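Local atomic coordinates of acetone carboxylase alpha subunit (PDB entry 5M45), a protein that belongs to the hydantoinase B/oxoprolinase family and binds manganese and magnesium ions in a multi-chain assembly. Residues I55-L60 and W261-E266; N142-G147 and V395-S400; G341-N346 and W401-S406. All coordinates share one frame; numbering follows the deposited sequence.

Interaction 1: I55-L60 and W261-E266. With ACT (acetate ion), chain O.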
loop_
_atom_site.group_PDB
_atom_site.type_symbol
_atom_site.label_atom_id
_atom_site.label_comp_id
_atom_site.label_asym_id
_atom_site.label_seq_id
_atom_site.Cartn_x
_atom_site.Cartn_y
_atom_site.Cartn_z
ATOM N N ILE A 55 -0.110 6.558 -50.666
ATOM C CA ILE A 55 0.534 7.809 -50.314
ATOM C C ILE A 55 -0.024 8.340 -48.970
ATOM O O ILE A 55 0.756 8.712 -48.065
ATOM C CB ILE A 55 0.447 8.864 -51.434
ATOM C CG1 ILE A 55 1.122 8.345 -52.727
ATOM C CG2 ILE A 55 1.052 10.204 -50.978
ATOM C CD1 ILE A 55 0.912 9.274 -53.920
ATOM N N LEU A 56 -1.349 8.340 -48.825
ATOM C CA LEU A 56 -1.971 8.733 -47.550
ATOM C C LEU A 56 -1.655 7.795 -46.386
ATOM O O LEU A 56 -1.436 8.247 -45.253
ATOM C CB LEU A 56 -3.484 8.918 -47.738
ATOM C CG LEU A 56 -4.248 9.431 -46.517
ATOM C CD1 LEU A 56 -3.667 10.770 -46.033
ATOM C CD2 LEU A 56 -5.708 9.642 -46.884
ATOM N N TYR A 57 -1.639 6.487 -46.640
ATOM C CA TYR A 57 -1.230 5.501 -45.614
ATOM C C TYR A 57 0.168 5.824 -45.048
ATOM O O TYR A 57 0.359 5.852 -43.824
ATOM C CB TYR A 57 -1.259 4.086 -46.193
ATOM C CG TYR A 57 -1.093 2.973 -45.183
ATOM C CD1 TYR A 57 0.168 2.460 -44.902
ATOM C CD2 TYR A 57 -2.183 2.379 -44.575
ATOM C CE1 TYR A 57 0.330 1.413 -44.009
ATOM C CE2 TYR A 57 -2.039 1.325 -43.657
ATOM C CZ TYR A 57 -0.781 0.852 -43.383
ATOM O OH TYR A 57 -0.613 -0.192 -42.523
ATOM N N ASN A 58 1.113 6.094 -45.957
ATOM C CA ASN A 58 2.495 6.414 -45.591
ATOM C C ASN A 58 2.596 7.760 -44.858
ATOM O O ASN A 58 3.411 7.897 -43.939
ATOM C CB ASN A 58 3.413 6.442 -46.833
ATOM C CG ASN A 58 4.859 6.775 -46.482
ATOM O OD1 ASN A 58 5.381 7.859 -46.789
ATOM N ND2 ASN A 58 5.509 5.853 -45.808
ATOM N N LYS A 59 1.773 8.735 -45.253
ATOM C CA LYS A 59 1.794 10.018 -44.593
ATOM C C LYS A 59 1.328 9.927 -43.122
ATOM O O LYS A 59 1.922 10.553 -42.233
ATOM C CB LYS A 59 0.965 11.056 -45.363
ATOM C CG LYS A 59 0.984 12.426 -44.686
ATOM C CD LYS A 59 0.677 13.599 -45.617
ATOM C CE LYS A 59 -0.715 13.600 -46.187
ATOM N NZ LYS A 59 -1.212 15.061 -46.204
ATOM N N LEU A 60 0.250 9.174 -42.884
ATOM C CA LEU A 60 -0.218 8.953 -41.522
ATOM C C LEU A 60 0.847 8.202 -40.712
ATOM O O LEU A 60 1.106 8.545 -39.543
ATOM C CB LEU A 60 -1.531 8.184 -41.505
ATOM C CG LEU A 60 -2.747 8.864 -42.122
ATOM C CD1 LEU A 60 -3.866 7.861 -42.292
ATOM C CD2 LEU A 60 -3.233 9.960 -41.219
ATOM N N TRP A 261 -9.460 6.468 -39.087
ATOM C CA TRP A 261 -10.243 5.313 -38.581
ATOM C C TRP A 261 -9.872 4.009 -39.311
ATOM O O TRP A 261 -9.727 2.945 -38.670
ATOM C CB TRP A 261 -11.743 5.636 -38.638
ATOM C CG TRP A 261 -12.688 4.686 -37.906
ATOM C CD1 TRP A 261 -13.621 3.859 -38.465
ATOM C CD2 TRP A 261 -12.797 4.497 -36.487
ATOM N NE1 TRP A 261 -14.282 3.160 -37.478
ATOM C CE2 TRP A 261 -13.804 3.537 -36.260
ATOM C CE3 TRP A 261 -12.144 5.044 -35.387
ATOM C CZ2 TRP A 261 -14.166 3.109 -34.986
ATOM C CZ3 TRP A 261 -12.511 4.625 -34.104
ATOM C CH2 TRP A 261 -13.524 3.678 -33.923
ATOM N N LYS A 262 -9.661 4.077 -40.618
ATOM C CA LYS A 262 -9.116 2.910 -41.348
ATOM C C LYS A 262 -7.701 2.507 -40.906
ATOM O O LYS A 262 -7.462 1.323 -40.654
ATOM C CB LYS A 262 -9.181 3.102 -42.862
ATOM C CG LYS A 262 -10.646 3.097 -43.298
ATOM C CD LYS A 262 -10.846 2.836 -44.765
ATOM C CE LYS A 262 -10.633 4.071 -45.597
ATOM N NZ LYS A 262 -11.772 4.418 -46.497
ATOM N N PHE A 263 -6.797 3.487 -40.801
ATOM C CA PHE A 263 -5.412 3.231 -40.398
ATOM C C PHE A 263 -5.323 2.565 -39.023
ATOM O O PHE A 263 -4.479 1.668 -38.802
ATOM C CB PHE A 263 -4.624 4.545 -40.369
ATOM C CG PHE A 263 -3.159 4.377 -40.118
ATOM C CD1 PHE A 263 -2.284 4.029 -41.150
ATOM C CD2 PHE A 263 -2.623 4.589 -38.844
ATOM C CE1 PHE A 263 -0.899 3.898 -40.918
ATOM C CE2 PHE A 263 -1.255 4.471 -38.618
ATOM C CZ PHE A 263 -0.392 4.128 -39.646
ATOM N N ALA A 264 -6.190 3.002 -38.101
ATOM C CA ALA A 264 -6.147 2.544 -36.728
ATOM C C ALA A 264 -6.370 1.015 -36.555
ATOM O O ALA A 264 -5.948 0.483 -35.520
ATOM C CB ALA A 264 -7.126 3.325 -35.872
ATOM N N TYR A 265 -6.988 0.345 -37.538
ATOM C CA TYR A 265 -7.118 -1.120 -37.555
ATOM C C TYR A 265 -6.239 -1.802 -38.613
ATOM O O TYR A 265 -5.645 -2.862 -38.341
ATOM C CB TYR A 265 -8.612 -1.537 -37.635
ATOM C CG TYR A 265 -9.392 -0.910 -36.513
ATOM C CD1 TYR A 265 -9.885 0.376 -36.631
ATOM C CD2 TYR A 265 -9.574 -1.562 -35.307
ATOM C CE1 TYR A 265 -10.571 1.003 -35.592
ATOM C CE2 TYR A 265 -10.257 -0.950 -34.252
ATOM C CZ TYR A 265 -10.758 0.328 -34.418
ATOM O OH TYR A 265 -11.421 0.959 -33.389
ATOM N N GLU A 266 -6.093 -1.186 -39.790
ATOM C CA GLU A 266 -5.239 -1.744 -40.843
ATOM C C GLU A 266 -3.774 -1.875 -40.389
ATOM O O GLU A 266 -3.119 -2.855 -40.751
ATOM C CB GLU A 266 -5.305 -0.939 -42.143
ATOM C CG GLU A 266 -6.662 -0.966 -42.862
ATOM C CD GLU A 266 -6.646 -0.285 -44.232
ATOM O OE1 GLU A 266 -5.541 -0.182 -44.856
ATOM O OE2 GLU A 266 -7.764 0.158 -44.695
HETATM C C ACT O . -2.938 7.924 -52.542
HETATM O O ACT O . -2.015 7.086 -52.755
HETATM O OXT ACT O . -3.253 8.335 -51.392
HETATM C CH3 ACT O . -3.673 8.464 -53.745
#
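The Y57 ring takes the edge of F263 on one face. F263 CE1 sits over its centre and F263 CD1 comes within 3.7 Å of Y57 CE2. The pair is T-shaped, with centroids 5.1 Å apart and planes at 61°. The F263 ring has L60 CB over the centre of one of its own faces, a CH-pi contact 4.3 Å from the centroid. L60 CD1 packs on F263 CB at 3.9 Å. F263 fits between Y57 and L60, one turn apart on their helix. Its CG lies anti to the backbone N (chi1 -173°), which carries the ring across to helix 54-75.

The two helix segments cross at -76°, with axes 10.8 Å apart. L49 of helix 48-52 packs against Y57, L60 and F263. E266 OE1 passes 4.0 Å from Y57 CE2, but its carboxylate is bound by the backbone N of L49 and R50. The hydroxyl of Y57 bonds to H270. An acetate ion accepts hydrogen bonds from I55 N and L56 N near the start of helix 54-75.

No hydrogen bond joins the two segments. Aromatic and apolar packing holds them together, while the buried polar ends of Y57 and E266 find partners beside it.

Interaction 2: N142-G147 and V395-S400; sequences NDSLIG and VAFSYS
S144 CB sits over the centre of one face of the F397 ring. It is modelled 3.4 Å from F397 CG, a CH-pi contact whose exact spacing is doubtful. F397 presents this face with its CG anti to the carbonyl carbon (chi1 -57°). Its ring is thereby swung out from 395-400 onto the turn.

Apolar packing adds one more touch. L145 CD2 lies at the edge of the same ring, near its plane, 4.1 Å from F397 CZ. The two side chains cross at about a right angle. S144 and L145 thus grip one ring by a face and by its rim.

Hydrogen bonds shape each segment but do not join the two. D143 OD1 accepts from L145 N at 3.0 Å, and the N-H meets it from above the carboxylate plane. The backbone adds I146 N to D143 O at 3.3 Å and G147 N to S144 O at 3.2 Å. S144 OG bonds to N148 O. In the other segment S400 N bonds to F397 O at 3.0 Å, and F397 N is held by D197.

Charge pairs act on D143 from outside. It forms salt bridges with R194 and with R222 of the second subunit, so the turn also lies at a subunit interface.

S398 O accepts a hydrogen bond from ND1 of H150, a manganese ligand. The backbone carbonyl of S398, next in sequence to F397, thus belongs to the second shell of the manganese site. The side chain of S144 is about 10 Å from the ion. The turn itself is an Asx turn leading into a short 3-10 segment, in the loop that joins strands 138-141 and 153-162 of the seven-stranded antiparallel sheet.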
loop_
_atom_site.group_PDB
_atom_site.type_symbol
_atom_site.label_atom_id
_atom_site.label_comp_id
_atom_site.label_asym_id
_atom_site.label_seq_id
_atom_site.Cartn_x
_atom_site.Cartn_y
_atom_site.Cartn_z
ATOM N N ASN A 142 -0.568 0.534 -12.279
ATOM C CA ASN A 142 0.646 -0.301 -12.254
ATOM C C ASN A 142 0.422 -1.751 -11.812
ATOM O O ASN A 142 1.402 -2.453 -11.495
ATOM C CB ASN A 142 1.743 0.357 -11.400
ATOM C CG ASN A 142 1.450 0.271 -9.911
ATOM O OD1 ASN A 142 0.346 -0.114 -9.533
ATOM N ND2 ASN A 142 2.438 0.593 -9.063
ATOM N N ASP A 143 -0.827 -2.221 -11.792
ATOM C CA ASP A 143 -1.191 -3.464 -11.111
ATOM C C ASP A 143 -0.706 -4.710 -11.873
ATOM O O ASP A 143 -1.185 -5.002 -12.978
ATOM C CB ASP A 143 -2.735 -3.475 -10.956
ATOM C CG ASP A 143 -3.272 -4.636 -10.145
ATOM O OD1 ASP A 143 -2.470 -5.477 -9.607
ATOM O OD2 ASP A 143 -4.517 -4.685 -10.025
ATOM N N SER A 144 0.258 -5.440 -11.297
ATOM C CA SER A 144 0.756 -6.652 -11.930
ATOM C C SER A 144 -0.262 -7.805 -11.997
ATOM O O SER A 144 -0.099 -8.702 -12.841
ATOM C CB SER A 144 2.057 -7.143 -11.277
ATOM O OG SER A 144 3.093 -6.208 -11.486
ATOM N N LEU A 145 -1.329 -7.787 -11.178
ATOM C CA LEU A 145 -2.387 -8.822 -11.296
ATOM C C LEU A 145 -3.187 -8.750 -12.605
ATOM O O LEU A 145 -3.832 -9.727 -12.968
ATOM C CB LEU A 145 -3.335 -8.815 -10.082
ATOM C CG LEU A 145 -2.754 -9.437 -8.818
ATOM C CD1 LEU A 145 -3.665 -9.257 -7.602
ATOM C CD2 LEU A 145 -2.427 -10.894 -9.011
ATOM N N ILE A 146 -3.173 -7.608 -13.284
ATOM C CA ILE A 146 -3.817 -7.458 -14.583
ATOM C C ILE A 146 -2.799 -7.325 -15.739
ATOM O O ILE A 146 -3.197 -7.021 -16.871
ATOM C CB ILE A 146 -4.841 -6.294 -14.598
ATOM C CG1 ILE A 146 -4.175 -4.934 -14.514
ATOM C CG2 ILE A 146 -5.841 -6.448 -13.443
ATOM C CD1 ILE A 146 -5.137 -3.779 -14.639
ATOM N N GLY A 147 -1.511 -7.593 -15.453
ATOM C CA GLY A 147 -0.526 -7.778 -16.505
ATOM C C GLY A 147 0.793 -7.036 -16.477
ATOM O O GLY A 147 1.687 -7.384 -17.282
ATOM N N VAL A 395 0.796 -13.185 -4.816
ATOM C CA VAL A 395 2.180 -13.238 -5.279
ATOM C C VAL A 395 2.799 -11.816 -5.350
ATOM O O VAL A 395 2.074 -10.821 -5.628
ATOM C CB VAL A 395 2.368 -13.994 -6.616
ATOM C CG1 VAL A 395 1.938 -15.457 -6.454
ATOM C CG2 VAL A 395 1.627 -13.333 -7.767
ATOM N N ALA A 396 4.113 -11.756 -5.110
ATOM C CA ALA A 396 4.892 -10.521 -5.278
ATOM C C ALA A 396 5.662 -10.494 -6.624
ATOM O O ALA A 396 6.016 -11.557 -7.186
ATOM C CB ALA A 396 5.855 -10.365 -4.118
ATOM N N PHE A 397 5.917 -9.281 -7.102
ATOM C CA PHE A 397 6.420 -9.002 -8.452
ATOM C C PHE A 397 7.615 -8.016 -8.556
ATOM O O PHE A 397 8.072 -7.772 -9.681
ATOM C CB PHE A 397 5.298 -8.348 -9.288
ATOM C CG PHE A 397 4.020 -9.139 -9.411
ATOM C CD1 PHE A 397 3.841 -10.017 -10.459
ATOM C CD2 PHE A 397 2.961 -8.920 -8.525
ATOM C CE1 PHE A 397 2.614 -10.702 -10.609
ATOM C CE2 PHE A 397 1.735 -9.564 -8.689
ATOM C CZ PHE A 397 1.559 -10.463 -9.734
ATOM N N SER A 398 8.094 -7.422 -7.466
ATOM C CA SER A 398 9.044 -6.270 -7.601
ATOM C C SER A 398 10.235 -6.539 -8.525
ATOM O O SER A 398 10.730 -5.603 -9.150
ATOM C CB SER A 398 9.591 -5.781 -6.242
ATOM O OG SER A 398 8.619 -5.003 -5.534
ATOM N N TYR A 399 10.741 -7.776 -8.558
ATOM C CA TYR A 399 11.846 -8.144 -9.442
ATOM C C TYR A 399 11.497 -9.343 -10.361
ATOM O O TYR A 399 12.246 -10.323 -10.483
ATOM C CB TYR A 399 13.180 -8.319 -8.697
ATOM C CG TYR A 399 14.336 -8.452 -9.684
ATOM C CD1 TYR A 399 14.454 -7.612 -10.766
ATOM C CD2 TYR A 399 15.282 -9.457 -9.536
ATOM C CE1 TYR A 399 15.496 -7.753 -11.694
ATOM C CE2 TYR A 399 16.328 -9.624 -10.460
ATOM C CZ TYR A 399 16.419 -8.791 -11.539
ATOM O OH TYR A 399 17.429 -8.949 -12.477
ATOM N N SER A 400 10.329 -9.193 -10.994
ATOM C CA SER A 400 9.801 -10.099 -12.022
ATOM C C SER A 400 10.877 -10.545 -13.030
ATOM O O SER A 400 10.926 -11.706 -13.476
ATOM C CB SER A 400 8.718 -9.342 -12.814
ATOM O OG SER A 400 7.796 -10.307 -13.196
#

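Interaction 3: G341-N346 and W401-S406. With ACT (acetate ion), chain N.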
loop_
_atom_site.group_PDB
_atom_site.type_symbol
_atom_site.label_atom_id
_atom_site.label_comp_id
_atom_site.label_asym_id
_atom_site.label_seq_id
_atom_site.Cartn_x
_atom_site.Cartn_y
_atom_site.Cartn_z
ATOM N N GLY A 341 6.310 -18.649 -6.417
ATOM C CA GLY A 341 6.870 -18.841 -5.064
ATOM C C GLY A 341 6.816 -17.615 -4.138
ATOM O O GLY A 341 6.316 -16.524 -4.534
ATOM N N TRP A 342 7.381 -17.798 -2.935
ATOM C CA TRP A 342 7.370 -16.781 -1.890
ATOM C C TRP A 342 8.661 -15.939 -1.988
ATOM O O TRP A 342 9.645 -16.159 -1.291
ATOM C CB TRP A 342 7.183 -17.393 -0.498
ATOM C CG TRP A 342 5.963 -18.265 -0.358
ATOM C CD1 TRP A 342 5.955 -19.637 -0.239
ATOM C CD2 TRP A 342 4.592 -17.859 -0.337
ATOM N NE1 TRP A 342 4.667 -20.100 -0.138
ATOM C CE2 TRP A 342 3.807 -19.028 -0.204
ATOM C CE3 TRP A 342 3.943 -16.628 -0.438
ATOM C CZ2 TRP A 342 2.410 -18.995 -0.131
ATOM C CZ3 TRP A 342 2.565 -16.595 -0.359
ATOM C CH2 TRP A 342 1.805 -17.783 -0.212
ATOM N N HIS A 343 8.608 -15.005 -2.937
ATOM C CA HIS A 343 9.727 -14.153 -3.357
ATOM C C HIS A 343 9.140 -13.072 -4.282
ATOM O O HIS A 343 7.925 -13.039 -4.482
ATOM C CB HIS A 343 10.817 -15.002 -4.025
ATOM C CG HIS A 343 10.317 -15.909 -5.106
ATOM N ND1 HIS A 343 9.710 -15.445 -6.250
ATOM C CD2 HIS A 343 10.330 -17.260 -5.225
ATOM C CE1 HIS A 343 9.362 -16.458 -7.028
ATOM N NE2 HIS A 343 9.714 -17.575 -6.417
ATOM N N THR A 344 10.002 -12.226 -4.859
ATOM C CA THR A 344 9.569 -11.101 -5.726
ATOM C C THR A 344 9.800 -11.317 -7.235
ATOM O O THR A 344 9.809 -10.348 -8.006
ATOM C CB THR A 344 10.236 -9.782 -5.257
ATOM O OG1 THR A 344 11.660 -9.881 -5.302
ATOM C CG2 THR A 344 9.808 -9.464 -3.824
ATOM N N TYR A 345 9.866 -12.579 -7.669
ATOM C CA TYR A 345 10.287 -12.979 -9.046
ATOM C C TYR A 345 9.141 -13.563 -9.894
ATOM O O TYR A 345 9.383 -14.001 -11.054
ATOM C CB TYR A 345 11.539 -13.944 -9.011
ATOM C CG TYR A 345 12.527 -13.526 -7.911
ATOM C CD1 TYR A 345 13.005 -12.215 -7.854
ATOM C CD2 TYR A 345 12.983 -14.438 -6.947
ATOM C CE1 TYR A 345 13.832 -11.792 -6.840
ATOM C CE2 TYR A 345 13.832 -14.017 -5.912
ATOM C CZ TYR A 345 14.254 -12.704 -5.857
ATOM O OH TYR A 345 15.044 -12.258 -4.817
ATOM N N ASN A 346 7.911 -13.562 -9.377
ATOM C CA ASN A 346 6.758 -14.055 -10.103
ATOM C C ASN A 346 6.333 -13.123 -11.251
ATOM O O ASN A 346 6.708 -11.925 -11.263
ATOM C CB ASN A 346 5.578 -14.246 -9.129
ATOM C CG ASN A 346 5.953 -15.133 -7.951
ATOM O OD1 ASN A 346 6.129 -16.334 -8.114
ATOM N ND2 ASN A 346 6.142 -14.535 -6.771
ATOM N N TRP A 401 11.699 -9.586 -13.411
ATOM C CA TRP A 401 12.769 -9.812 -14.394
ATOM C C TRP A 401 13.676 -10.983 -14.083
ATOM O O TRP A 401 14.165 -11.595 -15.012
ATOM C CB TRP A 401 13.678 -8.566 -14.540
ATOM C CG TRP A 401 13.002 -7.281 -14.939
ATOM C CD1 TRP A 401 12.931 -6.140 -14.199
ATOM C CD2 TRP A 401 12.380 -6.993 -16.202
ATOM N NE1 TRP A 401 12.333 -5.130 -14.934
ATOM C CE2 TRP A 401 11.954 -5.631 -16.154
ATOM C CE3 TRP A 401 12.136 -7.734 -17.366
ATOM C CZ2 TRP A 401 11.289 -5.027 -17.209
ATOM C CZ3 TRP A 401 11.484 -7.105 -18.424
ATOM C CH2 TRP A 401 11.075 -5.767 -18.343
ATOM N N HIS A 402 13.959 -11.261 -12.820
ATOM C CA HIS A 402 14.906 -12.366 -12.449
ATOM C C HIS A 402 14.563 -13.676 -13.177
ATOM O O HIS A 402 15.437 -14.338 -13.775
ATOM C CB HIS A 402 14.856 -12.587 -10.948
ATOM C CG HIS A 402 15.909 -13.497 -10.398
ATOM N ND1 HIS A 402 17.251 -13.323 -10.636
ATOM C CD2 HIS A 402 15.811 -14.567 -9.571
ATOM C CE1 HIS A 402 17.940 -14.254 -9.994
ATOM N NE2 HIS A 402 17.086 -15.022 -9.335
ATOM N N PHE A 403 13.256 -13.998 -13.160
ATOM C CA PHE A 403 12.736 -15.157 -13.894
ATOM C C PHE A 403 12.542 -14.878 -15.372
ATOM O O PHE A 403 12.926 -15.690 -16.228
ATOM C CB PHE A 403 11.408 -15.641 -13.256
ATOM C CG PHE A 403 11.571 -16.387 -11.928
ATOM C CD1 PHE A 403 12.801 -16.462 -11.231
ATOM C CD2 PHE A 403 10.465 -17.019 -11.384
ATOM C CE1 PHE A 403 12.887 -17.162 -10.027
ATOM C CE2 PHE A 403 10.547 -17.706 -10.197
ATOM C CZ PHE A 403 11.761 -17.775 -9.506
ATOM N N LEU A 404 11.939 -13.739 -15.693
ATOM C CA LEU A 404 11.605 -13.413 -17.092
ATOM C C LEU A 404 12.819 -13.444 -18.046
ATOM O O LEU A 404 12.787 -14.117 -19.071
ATOM C CB LEU A 404 10.919 -12.019 -17.181
ATOM C CG LEU A 404 9.493 -11.868 -16.592
ATOM C CD1 LEU A 404 9.054 -10.407 -16.612
ATOM C CD2 LEU A 404 8.478 -12.713 -17.350
ATOM N N VAL A 405 13.889 -12.717 -17.685
ATOM C CA VAL A 405 15.079 -12.608 -18.571
ATOM C C VAL A 405 15.825 -13.951 -18.686
ATOM O O VAL A 405 16.532 -14.187 -19.689
ATOM C CB VAL A 405 16.068 -11.492 -18.148
ATOM C CG1 VAL A 405 15.358 -10.156 -18.002
ATOM C CG2 VAL A 405 16.809 -11.841 -16.873
ATOM N N SER A 406 15.634 -14.822 -17.676
ATOM C CA SER A 406 16.274 -16.124 -17.614
ATOM C C SER A 406 15.516 -17.183 -18.459
ATOM O O SER A 406 16.112 -18.160 -18.904
ATOM C CB SER A 406 16.364 -16.588 -16.140
ATOM O OG SER A 406 17.199 -15.743 -15.344
HETATM C C ACT N . 12.698 -1.939 -15.937
HETATM O O ACT N . 12.414 -2.432 -14.822
HETATM O OXT ACT N . 11.968 -1.056 -16.439
HETATM C CH3 ACT N . 13.925 -2.414 -16.666
#
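The backbone carbonyl of Y345 is buried against an aromatic ring with no polar partner in the model. Y345 O lies 3.2 Å from F403 CD2. Around it H343, Y345, H402 and F403 form an aromatic cluster.

Y345 CB sits over the centre of one face of F403, 3.6 Å from the ring centroid, in a CH-pi contact. The ring of Y345 receives the edge of H402. This pair is T-shaped, with centroids 4.7 Å apart and planes at 57°. H402 CG lies anti to the backbone N (chi1 -170°), which brings CD2 over the tyrosine face, offset toward the rim. H402 CB packs on Y345 CD1 at 3.6 Å. H343 meets F403 obliquely, H343 CE1 lying 3.6 Å from F403 CE2.

The loop is braced from within. N346 OD1 accepts from G341 N at 2.9 Å, on a lone pair, and N346 ND2 returns a bond to G341 O. H343 ND1 accepts from Y345 N at 3.2 Å.

This loop, between strand 330-333 and helix 349-361, packs on the start of helix 401-422. F403 also rests on V294 and V296 of strand 286-297. W401 NE1 donates to an acetate O at 2.7 Å, at the ring edge, near its plane.

No hydrogen bond crosses between loop and helix. Ring packing joins them, and H402 NE2 and the Y345 hydroxyl find partners outside, at D295 O and Y298 OH.

In the fold
All three contacts are buried, but they differ in depth. Interaction 1 lies about 32 Å from the centre of the chain and joins two helices. Interactions 2 and 3 have their centres about 13 and 10 Å from it. Interaction 2 joins two loops, interaction 3 a loop and the first turns of helix 401-422. S400 is followed directly by W401, the first residue of that helix. S400 OG to N346 O and Y399 N to T344 O are probable hydrogen bonds between them. Interaction 1 stays about 20 Å or more from both, nearest atoms counted. Each relies on aromatic faces. In interaction 2, D143 reaches R222 of the second subunit; at interaction 1, N58 meets the chain of another protein.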